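PDB 5Y5A: KLLA0F20702p from Kluyveromyces lactis, which is the yeast telomerase subunit Est1, whose N-terminal part, the piece present here, binds Cdc13 and so probably helps recruit telomerase to telomeres. Local coordinates for residues D183-S188 with T229-V234; N292-L297 with E314-P319. All coordinates share one frame; numbering follows the deposited sequence.

Interaction 1 (D183-S188 with T229-V234); sequences DCVMAS and TIVPSV
V185 and V231 meet methyl to methyl across this interface, CG1 of V185 lying 3.6 Å from CG2 of V231. Both CB atoms head toward the opposing segment, and the two forked side chains cross obliquely. M186 sets out differently. Its CB leaves the helix away from residues 229-234, but bends at chi2 (-49°) and chi3 (-72°) fold the thioether back, and the side chain finally crosses V231 at about a right angle. SD then sits almost equally close to both valine branches, 3.9 Å from V231 CG1 and 4.0 Å from V231 CG2. V231 CG2 therefore has V185 CG1 and M186 SD as neighbours, while the terminal CE of M186 carries on to V234 CG2, 4.0 Å away.

I230 has CG1 between the backbone N and the carbonyl carbon (chi1 62°), and from there CD1 reaches the helix, 4.1 Å from V185 O and 4.2 Å from S188 CB. S188 offers I230 this carbon while its buried hydroxyl is spent inside the helix: OG donates to C184 O at 3.0 Å, coming from the face of that carbonyl opposite to the one used by S188 N. After I230 the chain leaves helical geometry at V231, and a type I turn from V231 to V234 brings V234 round to M186.

No hydrogen bond spans the two segments; Q189 extends the packing against I230, V231 and V234. The bound peptide rests here too: V185, M186 and V231 touch its apolar side chains, and S233 OG hydrogen-bonds to its backbone. A peptide seated on an apolar patch made by one helix and the end of another in a largely helical, TPR-like scaffold is a familiar use of such folds, consistent with this protein's family.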
ATOM      1  N   ASP A 183      18.843   2.388  12.810  1.00 62.23           N
ATOM      2  CA  ASP A 183      19.734   1.779  11.825  1.00 68.68           C
ATOM      3  C   ASP A 183      19.545   0.270  11.747  1.00 66.89           C
ATOM      4  O   ASP A 183      19.594  -0.316  10.663  1.00 68.75           O
ATOM      5  CB  ASP A 183      21.196   2.094  12.155  1.00 80.77           C
ATOM      6  CG  ASP A 183      21.431   3.567  12.420  1.00 92.27           C
ATOM      7  OD1 ASP A 183      20.569   4.386  12.031  1.00 94.39           O
ATOM      8  OD2 ASP A 183      22.475   3.908  13.019  1.00 98.48           O
ATOM      9  N   CYS A 184      19.331  -0.350  12.905  1.00 64.25           N
ATOM     10  CA  CYS A 184      19.131  -1.792  12.993  1.00 65.52           C
ATOM     11  C   CYS A 184      17.843  -2.226  12.315  1.00 67.98           C
ATOM     12  O   CYS A 184      17.829  -3.216  11.582  1.00 66.96           O
ATOM     13  CB  CYS A 184      19.114  -2.247  14.450  1.00 63.21           C
ATOM     14  SG  CYS A 184      20.705  -2.151  15.269  1.00 80.91           S
ATOM     15  N   VAL A 185      16.763  -1.491  12.577  1.00 63.06           N
ATOM     16  CA  VAL A 185      15.464  -1.812  12.002  1.00 57.88           C
ATOM     17  C   VAL A 185      15.479  -1.567  10.499  1.00 57.65           C
ATOM     18  O   VAL A 185      14.976  -2.384   9.724  1.00 61.30           O
ATOM     19  CB  VAL A 185      14.333  -0.988  12.655  1.00 57.59           C
ATOM     20  CG1 VAL A 185      13.007  -1.285  11.986  1.00 50.15           C
ATOM     21  CG2 VAL A 185      14.254  -1.289  14.145  1.00 62.86           C
ATOM     22  N   MET A 186      16.063  -0.446  10.088  1.00 56.84           N
ATOM     23  CA  MET A 186      16.212  -0.150   8.663  1.00 53.87           C
ATOM     24  C   MET A 186      17.072  -1.205   7.956  1.00 50.10           C
ATOM     25  O   MET A 186      16.797  -1.579   6.818  1.00 52.73           O
ATOM     26  CB  MET A 186      16.816   1.241   8.459  1.00 49.78           C
ATOM     27  CG  MET A 186      15.915   2.374   8.910  1.00 54.27           C
ATOM     28  SD  MET A 186      14.248   2.201   8.249  1.00 59.91           S
ATOM     29  CE  MET A 186      14.490   2.606   6.522  1.00 40.95           C
ATOM     30  N   ALA A 187      18.113  -1.679   8.628  1.00 52.54           N
ATOM     31  CA  ALA A 187      18.950  -2.724   8.043  1.00 61.22           C
ATOM     32  C   ALA A 187      18.123  -3.984   7.830  1.00 63.34           C
ATOM     33  O   ALA A 187      18.217  -4.630   6.788  1.00 64.45           O
ATOM     34  CB  ALA A 187      20.151  -3.017   8.922  1.00 58.37           C
ATOM     35  N   SER A 188      17.301  -4.310   8.824  1.00 61.53           N
ATOM     36  CA  SER A 188      16.429  -5.471   8.751  1.00 56.92           C
ATOM     37  C   SER A 188      15.435  -5.326   7.613  1.00 60.31           C
ATOM     38  O   SER A 188      15.232  -6.254   6.832  1.00 64.60           O
ATOM     39  CB  SER A 188      15.697  -5.672  10.072  1.00 51.24           C
ATOM     40  OG  SER A 188      16.624  -5.957  11.106  1.00 56.49           O
ATOM     41  N   THR A 229       5.590  -4.365   7.325  1.00 55.29           N
ATOM     42  CA  THR A 229       5.059  -4.324   8.669  1.00 54.50           C
ATOM     43  C   THR A 229       6.004  -3.539   9.586  1.00 51.38           C
ATOM     44  O   THR A 229       5.568  -2.626  10.280  1.00 51.25           O
ATOM     45  CB  THR A 229       4.805  -5.749   9.198  1.00 57.25           C
ATOM     46  OG1 THR A 229       3.776  -6.355   8.405  1.00 60.18           O
ATOM     47  CG2 THR A 229       4.358  -5.729  10.649  1.00 53.13           C
ATOM     48  N   ILE A 230       7.297  -3.845   9.552  1.00 50.89           N
ATOM     49  CA  ILE A 230       8.222  -3.228  10.506  1.00 54.95           C
ATOM     50  C   ILE A 230       8.576  -1.765  10.194  1.00 53.12           C
ATOM     51  O   ILE A 230       8.908  -1.005  11.106  1.00 51.69           O
ATOM     52  CB  ILE A 230       9.532  -4.042  10.628  1.00 53.69           C
ATOM     53  CG1 ILE A 230      10.289  -4.094   9.299  1.00 50.41           C
ATOM     54  CG2 ILE A 230       9.239  -5.449  11.134  1.00 56.32           C
ATOM     55  CD1 ILE A 230      11.671  -4.737   9.411  1.00 49.71           C
ATOM     56  N   VAL A 231       8.530  -1.375   8.919  1.00 50.41           N
ATOM     57  CA  VAL A 231       8.729   0.027   8.526  1.00 50.06           C
ATOM     58  C   VAL A 231       7.787   0.398   7.382  1.00 48.88           C
ATOM     59  O   VAL A 231       8.201   0.487   6.222  1.00 46.24           O
ATOM     60  CB  VAL A 231      10.176   0.336   8.069  1.00 48.51           C
ATOM     61  CG1 VAL A 231      10.375   1.837   7.990  1.00 48.65           C
ATOM     62  CG2 VAL A 231      11.206  -0.275   9.000  1.00 50.53           C
ATOM     63  N   PRO A 232       6.509   0.626   7.706  1.00 46.86           N
ATOM     64  CA  PRO A 232       5.505   0.863   6.661  1.00 40.24           C
ATOM     65  C   PRO A 232       5.715   2.162   5.886  1.00 44.49           C
ATOM     66  O   PRO A 232       5.118   2.322   4.823  1.00 45.38           O
ATOM     67  CB  PRO A 232       4.190   0.891   7.450  1.00 41.67           C
ATOM     68  CG  PRO A 232       4.600   1.266   8.853  1.00 43.42           C
ATOM     69  CD  PRO A 232       5.923   0.612   9.062  1.00 38.91           C
ATOM     70  N   SER A 233       6.553   3.062   6.386  1.00 41.07           N
ATOM     71  CA  SER A 233       6.813   4.317   5.674  1.00 42.19           C
ATOM     72  C   SER A 233       7.545   4.123   4.341  1.00 46.91           C
ATOM     73  O   SER A 233       7.495   4.993   3.468  1.00 44.83           O
ATOM     74  CB  SER A 233       7.631   5.269   6.546  1.00 44.70           C
ATOM     75  OG  SER A 233       8.979   4.839   6.609  1.00 47.12           O
ATOM     76  N   VAL A 234       8.230   2.993   4.184  1.00 45.21           N
ATOM     77  CA  VAL A 234       9.088   2.797   3.022  1.00 43.38           C
ATOM     78  C   VAL A 234       8.274   2.360   1.812  1.00 44.16           C
ATOM     79  O   VAL A 234       7.746   1.243   1.762  1.00 40.65           O
ATOM     80  CB  VAL A 234      10.208   1.777   3.324  1.00 49.35           C
ATOM     81  CG1 VAL A 234      10.916   1.337   2.052  1.00 46.40           C
ATOM     82  CG2 VAL A 234      11.203   2.384   4.298  1.00 45.71           C
TER

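Interaction 2 (N292-L297 with E314-P319); sequences NSLDDL and EFYILP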
ATOM      1  N   ASN A 292      -5.262  -5.477 -22.813  1.00 42.48           N
ATOM      2  CA  ASN A 292      -5.517  -6.880 -23.124  1.00 53.16           C
ATOM      3  C   ASN A 292      -6.420  -7.536 -22.086  1.00 56.92           C
ATOM      4  O   ASN A 292      -7.313  -8.309 -22.436  1.00 54.26           O
ATOM      5  CB  ASN A 292      -4.206  -7.650 -23.240  1.00 49.22           C
ATOM      6  CG  ASN A 292      -3.437  -7.292 -24.492  1.00 53.95           C
ATOM      7  OD1 ASN A 292      -3.999  -6.745 -25.439  1.00 57.40           O
ATOM      8  ND2 ASN A 292      -2.148  -7.612 -24.509  1.00 50.90           N
ATOM      9  N   SER A 293      -6.178  -7.222 -20.817  1.00 46.47           N
ATOM     10  CA  SER A 293      -7.013  -7.701 -19.727  1.00 49.41           C
ATOM     11  C   SER A 293      -8.440  -7.195 -19.874  1.00 48.41           C
ATOM     12  O   SER A 293      -9.396  -7.948 -19.694  1.00 54.51           O
ATOM     13  CB  SER A 293      -6.448  -7.255 -18.375  1.00 50.11           C
ATOM     14  OG  SER A 293      -5.305  -8.007 -18.034  1.00 46.55           O
ATOM     15  N   LEU A 294      -8.578  -5.914 -20.197  1.00 44.53           N
ATOM     16  CA  LEU A 294      -9.890  -5.344 -20.413  1.00 42.84           C
ATOM     17  C   LEU A 294     -10.578  -6.049 -21.594  1.00 48.10           C
ATOM     18  O   LEU A 294     -11.794  -6.226 -21.577  1.00 52.68           O
ATOM     19  CB  LEU A 294      -9.788  -3.828 -20.627  1.00 39.74           C
ATOM     20  CG  LEU A 294      -9.277  -3.066 -19.396  1.00 41.97           C
ATOM     21  CD1 LEU A 294      -8.963  -1.608 -19.706  1.00 38.69           C
ATOM     22  CD2 LEU A 294     -10.271  -3.154 -18.227  1.00 39.78           C
ATOM     23  N   ASP A 295      -9.799  -6.479 -22.592  1.00 50.88           N
ATOM     24  CA  ASP A 295     -10.334  -7.284 -23.700  1.00 55.82           C
ATOM     25  C   ASP A 295     -10.909  -8.608 -23.196  1.00 57.24           C
ATOM     26  O   ASP A 295     -12.020  -9.008 -23.575  1.00 53.27           O
ATOM     27  CB  ASP A 295      -9.263  -7.602 -24.759  1.00 53.19           C
ATOM     28  CG  ASP A 295      -8.820  -6.389 -25.555  1.00 58.26           C
ATOM     29  OD1 ASP A 295      -9.434  -5.312 -25.429  1.00 60.19           O
ATOM     30  OD2 ASP A 295      -7.855  -6.528 -26.334  1.00 64.23           O
ATOM     31  N   ASP A 296     -10.125  -9.302 -22.371  1.00 52.48           N
ATOM     32  CA  ASP A 296     -10.529 -10.603 -21.848  1.00 51.73           C
ATOM     33  C   ASP A 296     -11.782 -10.453 -20.989  1.00 50.10           C
ATOM     34  O   ASP A 296     -12.676 -11.283 -21.038  1.00 51.13           O
ATOM     35  CB  ASP A 296      -9.407 -11.243 -21.027  1.00 51.26           C
ATOM     36  CG  ASP A 296      -8.117 -11.414 -21.817  1.00 62.71           C
ATOM     37  OD1 ASP A 296      -8.174 -11.599 -23.055  1.00 66.26           O
ATOM     38  OD2 ASP A 296      -7.038 -11.372 -21.189  1.00 65.37           O
ATOM     39  N   LEU A 297     -11.844  -9.384 -20.203  1.00 45.36           N
ATOM     40  CA  LEU A 297     -13.003  -9.176 -19.355  1.00 50.74           C
ATOM     41  C   LEU A 297     -14.237  -8.859 -20.191  1.00 52.16           C
ATOM     42  O   LEU A 297     -15.322  -9.358 -19.901  1.00 57.40           O
ATOM     43  CB  LEU A 297     -12.743  -8.069 -18.341  1.00 46.12           C
ATOM     44  CG  LEU A 297     -11.848  -8.499 -17.179  1.00 49.97           C
ATOM     45  CD1 LEU A 297     -11.552  -7.317 -16.290  1.00 44.28           C
ATOM     46  CD2 LEU A 297     -12.509  -9.614 -16.380  1.00 55.96           C
ATOM     47  N   GLU A 314     -11.832  -5.177  -9.480  1.00 40.32           N
ATOM     48  CA  GLU A 314     -10.410  -4.850  -9.481  1.00 42.42           C
ATOM     49  C   GLU A 314     -10.024  -4.011 -10.708  1.00 42.61           C
ATOM     50  O   GLU A 314      -9.201  -3.118 -10.619  1.00 47.56           O
ATOM     51  CB  GLU A 314      -9.557  -6.119  -9.442  1.00 47.22           C
ATOM     52  CG  GLU A 314      -8.077  -5.811  -9.362  1.00 48.12           C
ATOM     53  CD  GLU A 314      -7.201  -7.021  -9.601  1.00 48.20           C
ATOM     54  OE1 GLU A 314      -7.716  -8.145  -9.525  1.00 50.76           O
ATOM     55  OE2 GLU A 314      -5.992  -6.842  -9.859  1.00 50.31           O
ATOM     56  N   PHE A 315     -10.627  -4.299 -11.853  1.00 46.05           N
ATOM     57  CA  PHE A 315     -10.177  -3.689 -13.092  1.00 44.16           C
ATOM     58  C   PHE A 315     -10.963  -2.476 -13.568  1.00 42.10           C
ATOM     59  O   PHE A 315     -10.376  -1.552 -14.112  1.00 45.13           O
ATOM     60  CB  PHE A 315     -10.177  -4.735 -14.204  1.00 38.78           C
ATOM     61  CG  PHE A 315      -8.987  -5.636 -14.174  1.00 37.51           C
ATOM     62  CD1 PHE A 315      -8.940  -6.721 -13.314  1.00 37.74           C
ATOM     63  CD2 PHE A 315      -7.903  -5.391 -14.996  1.00 40.59           C
ATOM     64  CE1 PHE A 315      -7.838  -7.548 -13.283  1.00 46.35           C
ATOM     65  CE2 PHE A 315      -6.800  -6.219 -14.971  1.00 45.60           C
ATOM     66  CZ  PHE A 315      -6.768  -7.301 -14.115  1.00 47.58           C
ATOM     67  N   TYR A 316     -12.278  -2.475 -13.392  1.00 42.63           N
ATOM     68  CA  TYR A 316     -13.091  -1.478 -14.077  1.00 42.28           C
ATOM     69  C   TYR A 316     -12.983  -0.103 -13.448  1.00 43.51           C
ATOM     70  O   TYR A 316     -13.434   0.876 -14.031  1.00 44.79           O
ATOM     71  CB  TYR A 316     -14.560  -1.916 -14.149  1.00 45.44           C
ATOM     72  CG  TYR A 316     -14.819  -2.886 -15.288  1.00 46.10           C
ATOM     73  CD1 TYR A 316     -13.782  -3.625 -15.829  1.00 46.35           C
ATOM     74  CD2 TYR A 316     -16.090  -3.047 -15.838  1.00 49.44           C
ATOM     75  CE1 TYR A 316     -13.987  -4.507 -16.859  1.00 45.72           C
ATOM     76  CE2 TYR A 316     -16.308  -3.942 -16.893  1.00 46.04           C
ATOM     77  CZ  TYR A 316     -15.244  -4.666 -17.393  1.00 45.72           C
ATOM     78  OH  TYR A 316     -15.411  -5.565 -18.433  1.00 44.61           O
ATOM     79  N   ILE A 317     -12.368  -0.009 -12.274  1.00 37.45           N
ATOM     80  CA  ILE A 317     -12.145   1.302 -11.694  1.00 33.84           C
ATOM     81  C   ILE A 317     -10.913   1.948 -12.340  1.00 38.34           C
ATOM     82  O   ILE A 317     -10.731   3.156 -12.269  1.00 43.81           O
ATOM     83  CB  ILE A 317     -11.966   1.236 -10.150  1.00 36.55           C
ATOM     84  CG1 ILE A 317     -12.161   2.623  -9.524  1.00 35.23           C
ATOM     85  CG2 ILE A 317     -10.616   0.624  -9.782  1.00 35.51           C
ATOM     86  CD1 ILE A 317     -11.917   2.676  -8.014  1.00 41.79           C
ATOM     87  N   LEU A 318     -10.069   1.143 -12.941  1.00 37.74           N
ATOM     88  CA  LEU A 318      -8.852   1.621 -13.534  1.00 37.30           C
ATOM     89  C   LEU A 318      -9.034   2.595 -14.662  1.00 41.12           C
ATOM     90  O   LEU A 318      -8.450   3.636 -14.635  1.00 45.49           O
ATOM     91  CB  LEU A 318      -7.941   0.479 -13.894  1.00 38.09           C
ATOM     92  CG  LEU A 318      -7.526  -0.365 -12.710  1.00 38.34           C
ATOM     93  CD1 LEU A 318      -6.668  -1.517 -13.132  1.00 36.84           C
ATOM     94  CD2 LEU A 318      -6.803   0.450 -11.679  1.00 38.43           C
ATOM     95  N   PRO A 319      -9.846   2.287 -15.650  1.00 40.23           N
ATOM     96  CA  PRO A 319     -10.051   3.285 -16.708  1.00 45.45           C
ATOM     97  C   PRO A 319     -10.710   4.578 -16.231  1.00 45.72           C
ATOM     98  O   PRO A 319     -10.545   5.609 -16.881  1.00 48.03           O
ATOM     99  CB  PRO A 319     -10.972   2.563 -17.698  1.00 45.63           C
ATOM    100  CG  PRO A 319     -10.690   1.125 -17.483  1.00 44.48           C
ATOM    101  CD  PRO A 319     -10.479   1.003 -15.998  1.00 39.65           C
TER
HETATM  102  O   HOH W   1     -13.601  -4.890 -20.513  1.00 41.47           O
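F315 and L297 both carry CG beside the backbone N and anti to the carbonyl carbon (chi1 -80° and -76°), and in these positions their side chains cross at about a right angle. The contact joins successive helices of a helical region, probably TPR-like and predicted to bind DNA or RNA: helix 285-298 packs on the junction between helices 306-315 and 318-325, where a type I turn runs from F315 to L318. L297 CD1 does the touching, 3.6 Å from F315 CB and 3.8 Å from Y316 CE1, and so fills the angle between two consecutive aromatic residues. One helical turn earlier, S293 brings CB obliquely to F315 CE2 at 3.6 Å, with F251 of helix 251-263 packed on both residues.

L294 works from the other flank. Its CD1 meets P319 CG at 3.9 Å, the two side chains sliding past each other in opposite directions, while its CD2 lies 4.2 Å from Y316 CE1. W330 touches L294 and P319 alike, and F342 of helix 339-379 meets the Y316 ring edge-to-face.

The buried polar end of Y316 is hydrogen-bonded to E301 OE2. A water also links the two segments, donating to L294 O, by a bond too short to trust in detail, and its oxygen lies 2.8 Å from Y316 OH, to which it donates as well.

Along the chain the two contacts come in series, 183-188 with 229-234 being complete before 292-297 meets 314-319. Their centres are 35 Å apart, on opposite sides of the chain's centre, and about 20 Å separates their nearest atoms, so neither touches the other. Both are buried and apolar across the interface, but they sit in different parts of the fold. Interaction 1 joins helix 179-206 to the end of helix 218-230 and forms part of the surface that holds the bound peptide, presumably the Cdc13 fragment. Interaction 2 lies in the predicted DNA/RNA-binding part and packs neighbouring helices together, with a water bridge that has no counterpart between the segments of interaction 1.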